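PDB 3MCW: putative hydrolase from Chromobacterium violaceum, which probably acts as a hydrolase of the isochorismatase family. Local coordinates for residues A[130-135]-A[171-176]. Residues are numbered along the deposited sequence; the frame is centred on the assembly and turned at random. Where two conformers were deposited one is given.
Sequences TVRMAG and LANLDG
The guanidinium of Arg132 and the side-chain amide of Asn173 meet with their planes 65° apart, so the two flat groups do not stack. Arg132 NH2 comes 3.9 Å from Asn173 CB, a loose contact with a methylene. The amide nitrogen Asn173 ND2 is no nearer to Arg132 NH2 than 4.1 Å, and the two are not bonded. Asn173 CB and, farther off, Leu174 CD2 lie oblique to the guanidinium. Nearer the backbone, the aliphatic part of Arg132 crosses the Leu174 side chain at about a right angle, and Arg132 CG touches Leu174 CD2 at 3.7 Å. The same methyl also reaches Val131 CG1, 4.0 Å away; this branch of Val131 stands anti to its backbone nitrogen (chi1 173°), on the side facing Leu174. One leucine methyl thus joins helix 123-136 to the C-terminal turn of helix 163-174. The two helices pack together on one side of the parallel sheet of the isochorismatase-like alpha/beta fold, where Leu174 also rests on Leu143 of strand 140-149. An extended chain from CG to NE carries the arginine head away from this apolar patch to Glu128, with which NH2 forms a salt bridge; NH2 also donates to Ser124 O of the second subunit. Attraction between the segments is therefore mainly dispersive, while the buried arginine charge is probably balanced by Glu128 and eased by the Ser124 carbonyl of the second subunit.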
loop_
_atom_site.group_PDB
_atom_site.type_symbol
_atom_site.label_atom_id
_atom_site.label_comp_id
_atom_site.label_asym_id
_atom_site.label_seq_id
_atom_site.Cartn_x
_atom_site.Cartn_y
_atom_site.Cartn_z
ATOM N N THR A 130 -1.812 5.002 2.842
ATOM C CA THR A 130 -1.735 6.408 2.505
ATOM C C THR A 130 -0.378 6.779 1.940
ATOM O O THR A 130 -0.287 7.516 0.955
ATOM C CB THR A 130 -2.110 7.257 3.730
ATOM O OG1 THR A 130 -3.447 6.979 4.148
ATOM C CG2 THR A 130 -2.015 8.726 3.432
ATOM N N VAL A 131 0.692 6.307 2.575
ATOM C CA VAL A 131 2.035 6.639 2.132
ATOM C C VAL A 131 2.360 6.026 0.776
ATOM O O VAL A 131 2.975 6.667 -0.063
ATOM C CB VAL A 131 3.098 6.268 3.198
ATOM C CG1 VAL A 131 4.491 6.462 2.672
ATOM C CG2 VAL A 131 2.877 7.086 4.458
ATOM N N ARG A 132 1.966 4.771 0.549
ATOM C CA ARG A 132 2.241 4.156 -0.756
ATOM C C ARG A 132 1.577 4.988 -1.848
ATOM O O ARG A 132 2.206 5.253 -2.882
ATOM C CB ARG A 132 1.802 2.705 -0.828
ATOM C CG ARG A 132 2.676 1.738 -0.063
ATOM C CD ARG A 132 2.272 0.294 -0.321
ATOM N NE ARG A 132 3.027 -0.705 0.425
ATOM C CZ ARG A 132 3.657 -1.747 -0.120
ATOM N NH1 ARG A 132 3.769 -1.921 -1.414
ATOM N NH2 ARG A 132 4.111 -2.695 0.688
HETATM N N MSE A 133 0.319 5.362 -1.652
HETATM C CA MSE A 133 -0.343 6.211 -2.662
HETATM C C MSE A 133 0.302 7.565 -2.779
HETATM O O MSE A 133 0.520 8.049 -3.892
HETATM C CB MSE A 133 -1.839 6.375 -2.409
HETATM C CG MSE A 133 -2.600 5.204 -2.801
HETATM SE SE MSE A 133 -4.533 5.499 -2.868
HETATM C CE MSE A 133 -4.622 6.954 -4.160
ATOM N N ALA A 134 0.616 8.205 -1.653
ATOM C CA ALA A 134 1.254 9.521 -1.722
ATOM C C ALA A 134 2.530 9.500 -2.543
ATOM O O ALA A 134 2.755 10.375 -3.385
ATOM C CB ALA A 134 1.527 10.058 -0.318
ATOM N N GLY A 135 3.403 8.544 -2.264
ATOM C CA GLY A 135 4.659 8.483 -2.984
ATOM C C GLY A 135 4.440 8.233 -4.474
ATOM O O GLY A 135 5.027 8.895 -5.335
ATOM N N LEU A 171 8.172 -0.431 7.444
ATOM C CA LEU A 171 9.132 0.641 7.201
ATOM C C LEU A 171 10.125 0.274 6.090
ATOM O O LEU A 171 10.488 1.105 5.278
ATOM C CB LEU A 171 9.896 1.026 8.468
ATOM C CG LEU A 171 9.108 1.682 9.598
ATOM C CD1 LEU A 171 10.084 2.036 10.713
ATOM C CD2 LEU A 171 8.227 2.840 9.128
ATOM N N ALA A 172 10.608 -0.960 6.097
ATOM C CA ALA A 172 11.544 -1.390 5.068
ATOM C C ALA A 172 10.905 -1.364 3.678
ATOM O O ALA A 172 11.570 -1.007 2.707
ATOM C CB ALA A 172 12.087 -2.765 5.386
ATOM N N ASN A 173 9.658 -1.790 3.582
ATOM C CA ASN A 173 8.945 -1.743 2.295
ATOM C C ASN A 173 8.665 -0.321 1.833
ATOM O O ASN A 173 8.617 -0.061 0.633
ATOM C CB ASN A 173 7.646 -2.552 2.371
ATOM C CG ASN A 173 7.876 -4.091 2.365
ATOM O OD1 ASN A 173 8.944 -4.577 1.952
ATOM N ND2 ASN A 173 6.908 -4.814 2.862
ATOM N N LEU A 174 8.480 0.592 2.774
ATOM C CA LEU A 174 8.153 1.972 2.464
ATOM C C LEU A 174 9.366 2.828 2.120
ATOM O O LEU A 174 9.285 3.692 1.240
ATOM C CB LEU A 174 7.373 2.597 3.620
ATOM C CG LEU A 174 5.956 2.092 3.804
ATOM C CD1 LEU A 174 5.345 2.585 5.100
ATOM C CD2 LEU A 174 5.072 2.546 2.611
ATOM N N ASP A 175 10.470 2.650 2.846
ATOM C CA ASP A 175 11.620 3.517 2.714
ATOM C C ASP A 175 12.228 3.394 1.331
ATOM O O ASP A 175 12.387 2.295 0.792
ATOM C CB ASP A 175 12.695 3.206 3.768
ATOM C CG ASP A 175 13.777 4.236 3.755
ATOM O OD1 ASP A 175 13.478 5.442 3.946
ATOM O OD2 ASP A 175 14.963 3.897 3.441
ATOM N N GLY A 176 12.596 4.545 0.760
ATOM C CA GLY A 176 13.222 4.621 -0.569
ATOM C C GLY A 176 12.169 4.524 -1.677
ATOM O O GLY A 176 12.048 5.409 -2.519
#